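Local coordinates for hypothetical protein Atu1826 (Agrobacterium tumefaciens, PDB 2I3D) that is of unknown function but is probably a serine hydrolase of the alpha/beta-hydrolase fold, related in sequence to X-Pro dipeptidyl-peptidases, at residues D177-A182 against A210-N215; L139-P144 against P166-G171; F85-I90 against L104-S109. All blocks are in the same frame, centred on the assembly; numbering follows the deposited sequence. Where two conformers were deposited one is given.

Contact 1 (D177-A182 against A210-N215); sequences DADKVA and ANHFFN
His-212 presents ND1 to the carboxylate of Asp-179, and the two side chains run side by side in the same direction. His-212 ND1 donates to Asp-179 OD2 over 2.8 Å; the oxygen lies close to the imidazole plane and is met on its syn side, although carboxylate and ring are turned 63° apart. The carboxylate is itself anchored: Asp-179 OD1 accepts from Ala-182 N at 2.8 Å in an almost straight bond, an Asx motif, while water 1 donates to Asp-179 OD2 and to Asn-211 O. Val-181 covers one face of the imidazole. With Val-181 CG1 anti to its backbone N (chi1 173°), that methyl sits 3.8 Å above the centre of the His-212 ring, a CH-pi contact almost exactly on the ring normal. Ala-210, well buried by the contact, ties the loops by their backbones: Ala-178 N donates to Ala-210 O over 2.9 Å. The other ring nitrogen of His-212, NE2, is hydrogen-bonded to Ser-130 OG, on what looks like a GxSxG nucleophile elbow. The Ser-His-Asp arrangement is consistent with a catalytic triad, in which Asp-179 would fix the orientation of the imidazole facing the serine.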
ATOM      1  N   ASP B 177      15.643   0.305   9.733  1.00 13.37           N
ATOM      2  CA  ASP B 177      16.151  -0.010  11.077  1.00 14.50           C
ATOM      3  C   ASP B 177      15.040   0.074  12.131  1.00 15.10           C
ATOM      4  O   ASP B 177      15.295  -0.171  13.325  1.00 17.87           O
ATOM      5  CB  ASP B 177      17.373   0.847  11.470  1.00 15.96           C
ATOM      6  CG  ASP B 177      17.048   2.322  11.625  1.00 17.15           C
ATOM      7  OD1 ASP B 177      15.847   2.709  11.657  1.00 17.53           O
ATOM      8  OD2 ASP B 177      18.023   3.115  11.752  1.00 21.60           O
ATOM      9  N   ALA B 178      13.817   0.387  11.707  1.00 13.92           N
ATOM     10  CA  ALA B 178      12.655   0.403  12.620  1.00 13.94           C
ATOM     11  C   ALA B 178      11.662  -0.738  12.295  1.00 13.66           C
ATOM     12  O   ALA B 178      10.509  -0.756  12.748  1.00 16.16           O
ATOM     13  CB  ALA B 178      11.954   1.763  12.549  1.00 14.01           C
ATOM     14  N   ASP B 179      12.133  -1.693  11.484  1.00 13.72           N
ATOM     15  CA  ASP B 179      11.337  -2.836  11.030  1.00 12.80           C
ATOM     16  C   ASP B 179      11.194  -3.845  12.190  1.00 14.13           C
ATOM     17  O   ASP B 179      12.200  -4.425  12.641  1.00 13.74           O
ATOM     18  CB  ASP B 179      12.017  -3.464   9.799  1.00 12.87           C
ATOM     19  CG  ASP B 179      11.189  -4.522   9.145  1.00 11.55           C
ATOM     20  OD1 ASP B 179      10.343  -5.166   9.793  1.00 11.94           O
ATOM     21  OD2 ASP B 179      11.399  -4.745   7.935  1.00 11.59           O
ATOM     22  N   LYS B 180       9.964  -4.034  12.677  1.00 13.04           N
ATOM     23  CA  LYS B 180       9.743  -5.009  13.768  1.00 14.26           C
ATOM     24  C   LYS B 180       9.290  -6.372  13.251  1.00 14.59           C
ATOM     25  O   LYS B 180       9.258  -7.368  14.023  1.00 15.66           O
ATOM     26  CB  LYS B 180       8.712  -4.448  14.782  1.00 16.01           C
ATOM     27  CG  LYS B 180       9.316  -3.275  15.564  1.00 20.45           C
ATOM     28  CD  LYS B 180       8.395  -2.753  16.642  1.00 27.18           C
ATOM     29  CE  LYS B 180       8.944  -1.433  17.216  1.00 33.30           C
ATOM     30  NZ  LYS B 180      10.262  -1.593  17.938  1.00 36.16           N
ATOM     31  N   VAL B 181       8.910  -6.409  11.971  1.00 13.21           N
ATOM     32  CA  VAL B 181       8.546  -7.655  11.260  1.00 13.64           C
ATOM     33  C   VAL B 181       9.797  -8.512  10.968  1.00 13.27           C
ATOM     34  O   VAL B 181       9.841  -9.727  11.253  1.00 14.59           O
ATOM     35  CB  VAL B 181       7.776  -7.378   9.956  1.00 13.05           C
ATOM     36  CG1 VAL B 181       7.577  -8.684   9.172  1.00 13.73           C
ATOM     37  CG2 VAL B 181       6.383  -6.723  10.236  1.00 12.10           C
ATOM     38  N   ALA B 182      10.805  -7.850  10.388  1.00 13.44           N
ATOM     39  CA  ALA B 182      12.089  -8.476  10.048  1.00 13.64           C
ATOM     40  C   ALA B 182      13.198  -7.557  10.562  1.00 13.96           C
ATOM     41  O   ALA B 182      13.633  -6.648   9.845  1.00 15.10           O
ATOM     42  CB  ALA B 182      12.183  -8.643   8.519  1.00 13.59           C
ATOM     43  N   ALA B 210      12.896   3.651   8.893  1.00 14.38           N
ATOM     44  CA  ALA B 210      11.895   2.917   8.083  1.00 12.48           C
ATOM     45  C   ALA B 210      11.413   1.649   8.812  1.00 12.41           C
ATOM     46  O   ALA B 210      12.219   0.895   9.350  1.00 12.62           O
ATOM     47  CB  ALA B 210      12.470   2.551   6.730  1.00 11.96           C
ATOM     48  N   ASN B 211      10.094   1.425   8.836  1.00 12.91           N
ATOM     49  CA  ASN B 211       9.559   0.177   9.339  1.00 12.45           C
ATOM     50  C   ASN B 211       9.405  -0.815   8.190  1.00 11.33           C
ATOM     51  O   ASN B 211       9.960  -0.568   7.114  1.00 11.27           O
ATOM     52  CB  ASN B 211       8.268   0.380  10.170  1.00 13.02           C
ATOM     53  CG  ASN B 211       7.115   0.993   9.377  1.00 13.75           C
ATOM     54  OD1 ASN B 211       6.020   1.389   9.977  1.00 18.76           O
ATOM     55  ND2 ASN B 211       7.270   1.059   8.079  1.00  9.31           N
ATOM     56  N   HIS B 212       8.683  -1.937   8.411  1.00 11.57           N
ATOM     57  CA  HIS B 212       8.532  -2.934   7.341  1.00 11.59           C
ATOM     58  C   HIS B 212       7.797  -2.370   6.132  1.00 11.82           C
ATOM     59  O   HIS B 212       7.915  -2.877   5.030  1.00 12.32           O
ATOM     60  CB  HIS B 212       7.801  -4.183   7.847  1.00 11.59           C
ATOM     61  CG  HIS B 212       7.964  -5.377   6.956  1.00 12.20           C
ATOM     62  ND1 HIS B 212       9.184  -6.014   6.793  1.00 11.34           N
ATOM     63  CD2 HIS B 212       7.078  -6.064   6.206  1.00 14.07           C
ATOM     64  CE1 HIS B 212       9.043  -7.020   5.944  1.00 11.81           C
ATOM     65  NE2 HIS B 212       7.767  -7.090   5.594  1.00 12.92           N
ATOM     66  N   PHE B 213       7.010  -1.327   6.372  1.00 10.53           N
ATOM     67  CA  PHE B 213       6.154  -0.693   5.349  1.00 12.04           C
ATOM     68  C   PHE B 213       6.753   0.606   4.813  1.00 11.23           C
ATOM     69  O   PHE B 213       6.175   1.228   3.920  1.00 12.75           O
ATOM     70  CB  PHE B 213       4.795  -0.481   5.969  1.00 13.28           C
ATOM     71  CG  PHE B 213       4.331  -1.700   6.706  1.00 14.90           C
ATOM     72  CD1 PHE B 213       3.973  -2.828   5.993  1.00 18.94           C
ATOM     73  CD2 PHE B 213       4.440  -1.763   8.079  1.00 14.61           C
ATOM     74  CE1 PHE B 213       3.605  -4.016   6.655  1.00 19.75           C
ATOM     75  CE2 PHE B 213       4.090  -2.934   8.771  1.00 18.29           C
ATOM     76  CZ  PHE B 213       3.668  -4.069   8.052  1.00 17.61           C
ATOM     77  N   PHE B 214       7.994   0.910   5.234  1.00 10.52           N
ATOM     78  CA  PHE B 214       8.661   2.167   4.846  1.00 11.25           C
ATOM     79  C   PHE B 214       7.699   3.346   5.024  1.00 11.29           C
ATOM     80  O   PHE B 214       7.720   4.295   4.224  1.00 11.87           O
ATOM     81  CB  PHE B 214       9.213   2.066   3.428  1.00 11.62           C
ATOM     82  CG  PHE B 214      10.265   1.026   3.313  1.00 12.06           C
ATOM     83  CD1 PHE B 214      11.612   1.366   3.503  1.00 13.38           C
ATOM     84  CD2 PHE B 214       9.907  -0.315   3.119  1.00 13.18           C
ATOM     85  CE1 PHE B 214      12.644   0.352   3.440  1.00 15.56           C
ATOM     86  CE2 PHE B 214      10.881  -1.302   3.064  1.00 12.54           C
ATOM     87  CZ  PHE B 214      12.247  -0.986   3.242  1.00 12.26           C
ATOM     88  N   ASN B 215       6.899   3.325   6.097  1.00 12.20           N
ATOM     89  CA  ASN B 215       5.965   4.437   6.274  1.00 12.59           C
ATOM     90  C   ASN B 215       6.743   5.746   6.449  1.00 13.51           C
ATOM     91  O   ASN B 215       7.585   5.865   7.328  1.00 13.23           O
ATOM     92  CB  ASN B 215       5.046   4.222   7.481  1.00 13.47           C
ATOM     93  CG  ASN B 215       4.034   3.117   7.251  1.00 12.37           C
ATOM     94  OD1 ASN B 215       3.435   2.971   6.147  1.00 16.54           O
ATOM     95  ND2 ASN B 215       3.820   2.333   8.278  1.00 11.14           N
TER
HETATM   96  O   HOH W   1      12.225  -2.689   6.251  1.00 12.53           O

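Contact 2 (L139-P144 against P166-G171); sequences LLMRRP and PCPSSG
Leu-140 and Met-141, in the last turn of helix 131-142, meet the loop 166-171 mainly by apolar packing, with no hydrogen bond between the segments. The CB of Leu-140 is directed toward the loop, and its CG and two methyls meet three different residues. Leu-140 CG lies 3.8 Å from Pro-168 CG, the leucine and the proline ring crossing obliquely. Leu-140 CD2 packs 4.0 Å from Cys-167 SG, whereas Leu-140 CD1 lies 3.7 Å from Ser-169 OG, a hydroxyl hydrogen-bonded to Ile-146 O. Met-141, present as selenomethionine, reaches the loop by a bent chain: CG is anti to the backbone N (chi1 -160°), and a turn at chi2 (62°) swings the selenium back toward the two prolines. There Met-141 SE comes within 3.2 Å of Pro-166 O and 3.8 Å of Pro-168 CD; the carbonyl oxygen lies nearly on the extension of the CG-SE bond, an approach resembling a chalcogen bond. Pro-166 follows a cis peptide bond; its CB is directed away from the helix and its carbonyl oxygen meets Met-141. Arg-143 is the first residue to leave helical geometry, which ends the helix just beyond the contact. Strand 146-152 lies alongside, Ile-146 and Phe-149 touching Leu-140 and Phe-149 also touching Cys-167; the loop then leads into strand 171-176, while helix 101-117 packs against Leu-139 and Arg-142 on the helix.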
ATOM      1  N   LEU B 139      13.252 -17.435  -7.432  1.00 13.08           N
ATOM      2  CA  LEU B 139      13.181 -17.446  -8.903  1.00 14.74           C
ATOM      3  C   LEU B 139      14.590 -17.191  -9.486  1.00 14.92           C
ATOM      4  O   LEU B 139      15.022 -17.853 -10.441  1.00 16.23           O
ATOM      5  CB  LEU B 139      12.187 -16.402  -9.391  1.00 15.61           C
ATOM      6  CG  LEU B 139      11.954 -16.361 -10.907  1.00 16.40           C
ATOM      7  CD1 LEU B 139      11.230 -17.644 -11.368  1.00 18.84           C
ATOM      8  CD2 LEU B 139      11.151 -15.106 -11.258  1.00 18.29           C
ATOM      9  N   LEU B 140      15.306 -16.240  -8.881  1.00 15.18           N
ATOM     10  CA  LEU B 140      16.690 -15.931  -9.234  1.00 15.87           C
ATOM     11  C   LEU B 140      17.550 -17.191  -9.231  1.00 17.34           C
ATOM     12  O   LEU B 140      18.287 -17.467 -10.182  1.00 16.95           O
ATOM     13  CB  LEU B 140      17.232 -14.948  -8.181  1.00 16.13           C
ATOM     14  CG  LEU B 140      18.743 -14.639  -8.178  1.00 16.22           C
ATOM     15  CD1 LEU B 140      19.054 -13.787  -9.372  1.00 17.27           C
ATOM     16  CD2 LEU B 140      19.166 -13.933  -6.916  1.00 16.89           C
HETATM   17  N   MSE B 141      17.438 -17.961  -8.164  1.00 18.54           N
HETATM   18  CA  MSE B 141      18.222 -19.193  -8.028  1.00 20.08           C
HETATM   19  C   MSE B 141      17.954 -20.180  -9.181  1.00 21.79           C
HETATM   20  O   MSE B 141      18.885 -20.847  -9.643  1.00 23.28           O
HETATM   21  CB  MSE B 141      17.932 -19.818  -6.646  1.00 20.02           C
HETATM   22  CG  MSE B 141      18.966 -20.801  -6.145  1.00 20.08           C
HETATM   23 SE   MSE B 141      20.737 -19.969  -5.886  0.75 21.71          SE
HETATM   24  CE  MSE B 141      21.632 -21.711  -5.937  1.00 21.37           C
ATOM     25  N   ARG B 142      16.708 -20.226  -9.666  1.00 22.20           N
ATOM     26  CA  ARG B 142      16.289 -21.180 -10.713  0.60 23.53           C
ATOM     27  C   ARG B 142      16.527 -20.738 -12.152  1.00 23.50           C
ATOM     28  O   ARG B 142      16.502 -21.560 -13.079  1.00 24.61           O
ATOM     29  CB  ARG B 142      14.794 -21.443 -10.598  0.60 23.87           C
ATOM     30  CG  ARG B 142      14.383 -22.010  -9.286  0.60 26.42           C
ATOM     31  CD  ARG B 142      13.094 -22.758  -9.428  0.60 30.76           C
ATOM     32  NE  ARG B 142      13.053 -23.850  -8.465  0.60 29.34           N
ATOM     33  CZ  ARG B 142      11.963 -24.550  -8.189  0.60 41.11           C
ATOM     34  NH1 ARG B 142      10.814 -24.260  -8.799  0.60 30.94           N
ATOM     35  NH2 ARG B 142      12.018 -25.528  -7.296  0.60 31.01           N
ATOM     36  N   ARG B 143      16.710 -19.436 -12.365  1.00 22.25           N
ATOM     37  CA  ARG B 143      16.660 -18.898 -13.694  1.00 21.61           C
ATOM     38  C   ARG B 143      17.954 -18.168 -14.032  1.00 22.92           C
ATOM     39  O   ARG B 143      18.134 -17.004 -13.617  1.00 22.70           O
ATOM     40  CB  ARG B 143      15.450 -17.962 -13.855  1.00 22.33           C
ATOM     41  CG  ARG B 143      14.098 -18.653 -13.643  1.00 23.61           C
ATOM     42  CD  ARG B 143      13.782 -19.613 -14.793  1.00 26.25           C
ATOM     43  NE  ARG B 143      13.194 -18.895 -15.910  1.00 26.04           N
ATOM     44  CZ  ARG B 143      11.930 -18.985 -16.299  1.00 23.46           C
ATOM     45  NH1 ARG B 143      11.524 -18.259 -17.328  1.00 23.12           N
ATOM     46  NH2 ARG B 143      11.078 -19.793 -15.682  1.00 24.54           N
ATOM     47  N   PRO B 144      18.855 -18.831 -14.810  1.00 23.02           N
ATOM     48  CA  PRO B 144      20.180 -18.247 -15.053  1.00 22.78           C
ATOM     49  C   PRO B 144      20.135 -16.889 -15.772  1.00 21.62           C
ATOM     50  O   PRO B 144      21.094 -16.138 -15.692  1.00 22.38           O
ATOM     51  CB  PRO B 144      20.904 -19.317 -15.919  1.00 23.20           C
ATOM     52  CG  PRO B 144      19.838 -20.176 -16.445  1.00 25.59           C
ATOM     53  CD  PRO B 144      18.690 -20.143 -15.480  1.00 23.53           C
ATOM     54  N   PRO B 166      25.348 -20.888  -4.009  1.00 21.99           N
ATOM     55  CA  PRO B 166      25.403 -19.484  -3.640  1.00 20.65           C
ATOM     56  C   PRO B 166      24.373 -18.656  -4.426  1.00 19.36           C
ATOM     57  O   PRO B 166      23.778 -19.111  -5.423  1.00 19.06           O
ATOM     58  CB  PRO B 166      26.826 -19.081  -4.072  1.00 21.38           C
ATOM     59  CG  PRO B 166      27.015 -19.904  -5.343  1.00 20.78           C
ATOM     60  CD  PRO B 166      26.118 -21.145  -5.252  1.00 22.36           C
ATOM     61  N   CYS B 167      24.171 -17.457  -3.921  1.00 17.86           N
ATOM     62  CA  CYS B 167      23.464 -16.461  -4.651  1.00 17.26           C
ATOM     63  C   CYS B 167      24.217 -16.236  -5.970  1.00 17.00           C
ATOM     64  O   CYS B 167      25.417 -15.993  -5.957  1.00 17.42           O
ATOM     65  CB  CYS B 167      23.346 -15.198  -3.819  1.00 17.76           C
ATOM     66  SG  CYS B 167      22.397 -13.894  -4.622  1.00 16.73           S
ATOM     67  N   PRO B 168      23.519 -16.347  -7.103  1.00 17.09           N
ATOM     68  CA  PRO B 168      24.185 -16.319  -8.415  1.00 17.00           C
ATOM     69  C   PRO B 168      24.468 -14.920  -9.049  1.00 16.17           C
ATOM     70  O   PRO B 168      25.182 -14.792 -10.076  1.00 16.25           O
ATOM     71  CB  PRO B 168      23.215 -17.154  -9.264  1.00 17.53           C
ATOM     72  CG  PRO B 168      21.890 -16.755  -8.735  1.00 17.72           C
ATOM     73  CD  PRO B 168      22.089 -16.701  -7.238  1.00 16.66           C
ATOM     74  N   SER B 169      23.886 -13.888  -8.453  1.00 15.25           N
ATOM     75  CA  SER B 169      23.923 -12.558  -9.054  1.00 12.91           C
ATOM     76  C   SER B 169      24.123 -11.504  -7.987  1.00 12.75           C
ATOM     77  O   SER B 169      23.806 -11.714  -6.792  1.00 13.08           O
ATOM     78  CB  SER B 169      22.611 -12.259  -9.807  1.00 14.66           C
ATOM     79  OG  SER B 169      22.429 -13.187 -10.871  1.00 18.38           O
ATOM     80  N   SER B 170      24.644 -10.366  -8.436  1.00 11.16           N
ATOM     81  CA  SER B 170      24.726  -9.175  -7.615  1.00 10.58           C
ATOM     82  C   SER B 170      23.321  -8.549  -7.516  1.00 10.28           C
ATOM     83  O   SER B 170      22.525  -8.624  -8.444  1.00 10.62           O
ATOM     84  CB  SER B 170      25.669  -8.184  -8.299  1.00 11.47           C
ATOM     85  OG  SER B 170      27.005  -8.728  -8.294  1.00 11.55           O
ATOM     86  N   GLY B 171      23.059  -7.878  -6.401  1.00  9.53           N
ATOM     87  CA  GLY B 171      21.777  -7.183  -6.274  1.00  9.67           C
ATOM     88  C   GLY B 171      21.744  -6.317  -5.025  1.00  9.87           C
ATOM     89  O   GLY B 171      22.737  -6.196  -4.280  1.00  9.97           O
TER

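Contact 3 (F85-I90 against L104-S109); sequences FNFRSI and LSDAAS
Arg-88 grips the carboxylate of Asp-106 side-on, with NE and NH2 each taking one oxygen in a two-pronged salt bridge. Arg-88 NE donates to Asp-106 OD2 over 3.0 Å, and Arg-88 NH2 to Asp-106 OD1 over 2.9 Å; both oxygens lie close to the guanidinium plane, which is tilted 34° from that of the carboxylate. The arginine chain reaches this position by setting CG between its backbone N and carbonyl carbon (chi1 62°) and bending at chi3 (58°), which brings NE round to the same carboxylate oxygen that its backbone N meets. Asp-106 OD2 also accepts from Arg-88 N at 2.9 Å, a bond that arrives from the opposite face of the carboxylate to NE. In this alpha/beta-hydrolase-like fold the bonds join the loop that leaves strand 81-85, where a type II turn runs from Phe-87 to Ile-90, to helix 101-117. Two aromatic side chains pack against Asp-106 CB. Phe-85 crosses the aspartate at about a right angle, bringing CE1 to 3.8 Å from Asp-106 CB and CZ to 3.6 Å from Ala-107 CA. The ring of Phe-87 is only modestly tilted from the carboxylate and has Asp-106 CB at its edge, 4.1 Å from Phe-87 CD1; its ring also meets that of His-54.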
ATOM      1  N   PHE B  85       2.300  -8.653 -11.156  1.00 13.94           N
ATOM      2  CA  PHE B  85       1.064  -9.457 -11.180  1.00 14.53           C
ATOM      3  C   PHE B  85       0.648  -9.892  -9.778  1.00 14.84           C
ATOM      4  O   PHE B  85       1.445  -9.872  -8.848  1.00 13.94           O
ATOM      5  CB  PHE B  85       1.274 -10.703 -12.070  1.00 15.53           C
ATOM      6  CG  PHE B  85       2.164 -11.757 -11.450  1.00 14.43           C
ATOM      7  CD1 PHE B  85       1.599 -12.826 -10.742  1.00 14.17           C
ATOM      8  CD2 PHE B  85       3.566 -11.660 -11.541  1.00 14.97           C
ATOM      9  CE1 PHE B  85       2.409 -13.785 -10.124  1.00 15.95           C
ATOM     10  CE2 PHE B  85       4.383 -12.629 -10.906  1.00 12.99           C
ATOM     11  CZ  PHE B  85       3.794 -13.681 -10.214  1.00 15.77           C
ATOM     12  N   ASN B  86      -0.619 -10.304  -9.652  1.00 14.42           N
ATOM     13  CA  ASN B  86      -1.155 -10.777  -8.397  1.00 13.90           C
ATOM     14  C   ASN B  86      -0.907 -12.258  -8.267  1.00 14.15           C
ATOM     15  O   ASN B  86      -1.223 -13.022  -9.191  1.00 15.48           O
ATOM     16  CB  ASN B  86      -2.647 -10.482  -8.315  1.00 14.37           C
ATOM     17  CG  ASN B  86      -2.929  -9.073  -7.844  1.00 14.13           C
ATOM     18  OD1 ASN B  86      -2.094  -8.444  -7.156  1.00 14.55           O
ATOM     19  ND2 ASN B  86      -4.126  -8.566  -8.172  1.00 17.44           N
ATOM     20  N   PHE B  87      -0.349 -12.665  -7.132  1.00 14.07           N
ATOM     21  CA  PHE B  87      -0.203 -14.114  -6.853  1.00 13.23           C
ATOM     22  C   PHE B  87      -1.574 -14.790  -6.833  1.00 14.34           C
ATOM     23  O   PHE B  87      -2.604 -14.120  -6.624  1.00 14.77           O
ATOM     24  CB  PHE B  87       0.504 -14.387  -5.524  1.00 13.40           C
ATOM     25  CG  PHE B  87       1.994 -14.135  -5.568  1.00 13.47           C
ATOM     26  CD1 PHE B  87       2.826 -14.784  -6.506  1.00 12.95           C
ATOM     27  CD2 PHE B  87       2.575 -13.269  -4.624  1.00 13.98           C
ATOM     28  CE1 PHE B  87       4.226 -14.519  -6.518  1.00 14.12           C
ATOM     29  CE2 PHE B  87       3.966 -13.018  -4.600  1.00 13.74           C
ATOM     30  CZ  PHE B  87       4.796 -13.628  -5.562  1.00 11.69           C
ATOM     31  N   ARG B  88      -1.595 -16.113  -7.037  1.00 14.88           N
ATOM     32  CA  ARG B  88      -2.851 -16.896  -6.852  1.00 15.74           C
ATOM     33  C   ARG B  88      -3.606 -16.451  -5.607  1.00 16.49           C
ATOM     34  O   ARG B  88      -2.990 -16.248  -4.527  1.00 16.19           O
ATOM     35  CB  ARG B  88      -2.554 -18.404  -6.735  1.00 15.31           C
ATOM     36  CG  ARG B  88      -1.686 -18.794  -5.535  1.00 15.96           C
ATOM     37  CD  ARG B  88      -1.237 -20.279  -5.623  1.00 15.80           C
ATOM     38  NE  ARG B  88      -0.496 -20.552  -6.847  1.00 17.10           N
ATOM     39  CZ  ARG B  88      -0.295 -21.780  -7.335  1.00 18.83           C
ATOM     40  NH1 ARG B  88      -0.765 -22.826  -6.653  1.00 20.23           N
ATOM     41  NH2 ARG B  88       0.378 -21.961  -8.472  1.00 18.17           N
ATOM     42  N   SER B  89      -4.934 -16.311  -5.778  1.00 17.87           N
ATOM     43  CA  SER B  89      -5.928 -15.942  -4.729  1.00 18.31           C
ATOM     44  C   SER B  89      -6.067 -14.434  -4.550  1.00 19.73           C
ATOM     45  O   SER B  89      -7.041 -13.999  -3.946  1.00 20.28           O
ATOM     46  CB  SER B  89      -5.647 -16.572  -3.373  1.00 18.95           C
ATOM     47  OG  SER B  89      -4.743 -15.769  -2.597  1.00 19.94           O
ATOM     48  N   ILE B  90      -5.091 -13.646  -5.033  1.00 19.31           N
ATOM     49  CA  ILE B  90      -5.102 -12.180  -4.858  1.00 19.35           C
ATOM     50  C   ILE B  90      -5.816 -11.482  -6.055  1.00 20.88           C
ATOM     51  O   ILE B  90      -5.558 -11.786  -7.227  1.00 19.95           O
ATOM     52  CB  ILE B  90      -3.627 -11.663  -4.734  1.00 19.33           C
ATOM     53  CG1 ILE B  90      -2.797 -12.489  -3.701  1.00 18.17           C
ATOM     54  CG2 ILE B  90      -3.581 -10.129  -4.524  1.00 19.43           C
ATOM     55  CD1 ILE B  90      -3.298 -12.465  -2.277  1.00 21.43           C
ATOM     56  N   LEU B 104       5.881 -19.308  -6.110  1.00 14.71           N
ATOM     57  CA  LEU B 104       7.064 -19.439  -6.940  1.00 15.38           C
ATOM     58  C   LEU B 104       6.677 -19.964  -8.339  1.00 15.84           C
ATOM     59  O   LEU B 104       7.161 -19.444  -9.336  1.00 16.39           O
ATOM     60  CB  LEU B 104       8.104 -20.377  -6.301  1.00 15.67           C
ATOM     61  CG  LEU B 104       9.353 -20.625  -7.158  1.00 15.47           C
ATOM     62  CD1 LEU B 104      10.116 -19.357  -7.521  1.00 14.89           C
ATOM     63  CD2 LEU B 104      10.298 -21.589  -6.407  1.00 17.58           C
ATOM     64  N   SER B 105       5.764 -20.936  -8.409  1.00 16.98           N
ATOM     65  CA  SER B 105       5.286 -21.434  -9.707  1.00 17.04           C
ATOM     66  C   SER B 105       4.600 -20.347 -10.501  1.00 16.99           C
ATOM     67  O   SER B 105       4.837 -20.230 -11.712  1.00 16.40           O
ATOM     68  CB  SER B 105       4.367 -22.641  -9.522  1.00 17.88           C
ATOM     69  OG  SER B 105       5.200 -23.680  -9.016  1.00 19.68           O
ATOM     70  N   ASP B 106       3.792 -19.514  -9.807  1.00 16.80           N
ATOM     71  CA  ASP B 106       3.167 -18.362 -10.450  1.00 16.16           C
ATOM     72  C   ASP B 106       4.197 -17.423 -11.078  1.00 15.53           C
ATOM     73  O   ASP B 106       4.049 -16.997 -12.219  1.00 16.50           O
ATOM     74  CB  ASP B 106       2.347 -17.542  -9.437  1.00 15.72           C
ATOM     75  CG  ASP B 106       1.131 -18.303  -8.911  1.00 18.32           C
ATOM     76  OD1 ASP B 106       0.748 -19.320  -9.565  1.00 19.07           O
ATOM     77  OD2 ASP B 106       0.580 -17.893  -7.836  1.00 20.52           O
ATOM     78  N   ALA B 107       5.245 -17.089 -10.311  1.00 15.08           N
ATOM     79  CA  ALA B 107       6.299 -16.185 -10.811  1.00 14.73           C
ATOM     80  C   ALA B 107       7.050 -16.777 -12.026  1.00 14.65           C
ATOM     81  O   ALA B 107       7.367 -16.076 -12.978  1.00 14.58           O
ATOM     82  CB  ALA B 107       7.299 -15.856  -9.644  1.00 14.33           C
ATOM     83  N   ALA B 108       7.341 -18.077 -11.980  1.00 16.95           N
ATOM     84  CA  ALA B 108       7.944 -18.760 -13.124  1.00 17.33           C
ATOM     85  C   ALA B 108       7.042 -18.708 -14.360  1.00 17.70           C
ATOM     86  O   ALA B 108       7.532 -18.443 -15.457  1.00 17.58           O
ATOM     87  CB  ALA B 108       8.260 -20.207 -12.743  1.00 17.23           C
ATOM     88  N   SER B 109       5.734 -18.922 -14.170  1.00 18.46           N
ATOM     89  CA  SER B 109       4.756 -18.826 -15.260  1.00 19.73           C
ATOM     90  C   SER B 109       4.685 -17.433 -15.815  1.00 19.23           C
ATOM     91  O   SER B 109       4.572 -17.236 -17.040  1.00 19.63           O
ATOM     92  CB  SER B 109       3.354 -19.233 -14.818  1.00 20.21           C
ATOM     93  OG  SER B 109       3.264 -20.633 -14.678  1.00 25.69           O
TER

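From the N terminus, contact 3 comes first, closing the loop between strand 81-85 and helix 101-117. Contact 2 follows, joining the end of helix 131-142 to the loop before strand 171-176 and closing the excursion through strand 146-152. Contact 1 closes last, bringing together the loops after strands 171-176 and 202-207 and closing the excursion through helix 184-195 and strand 202-207. The three are in series, with none nested or crossed. Contacts 2 and 3 touch where helices 131-142 and 101-117 pack: Leu-139 and Arg-142 meet Leu-104, and Arg-143 and Leu-139 lie against Ala-108. Contact 1 stands apart, its centre about 25 Å from each of the others.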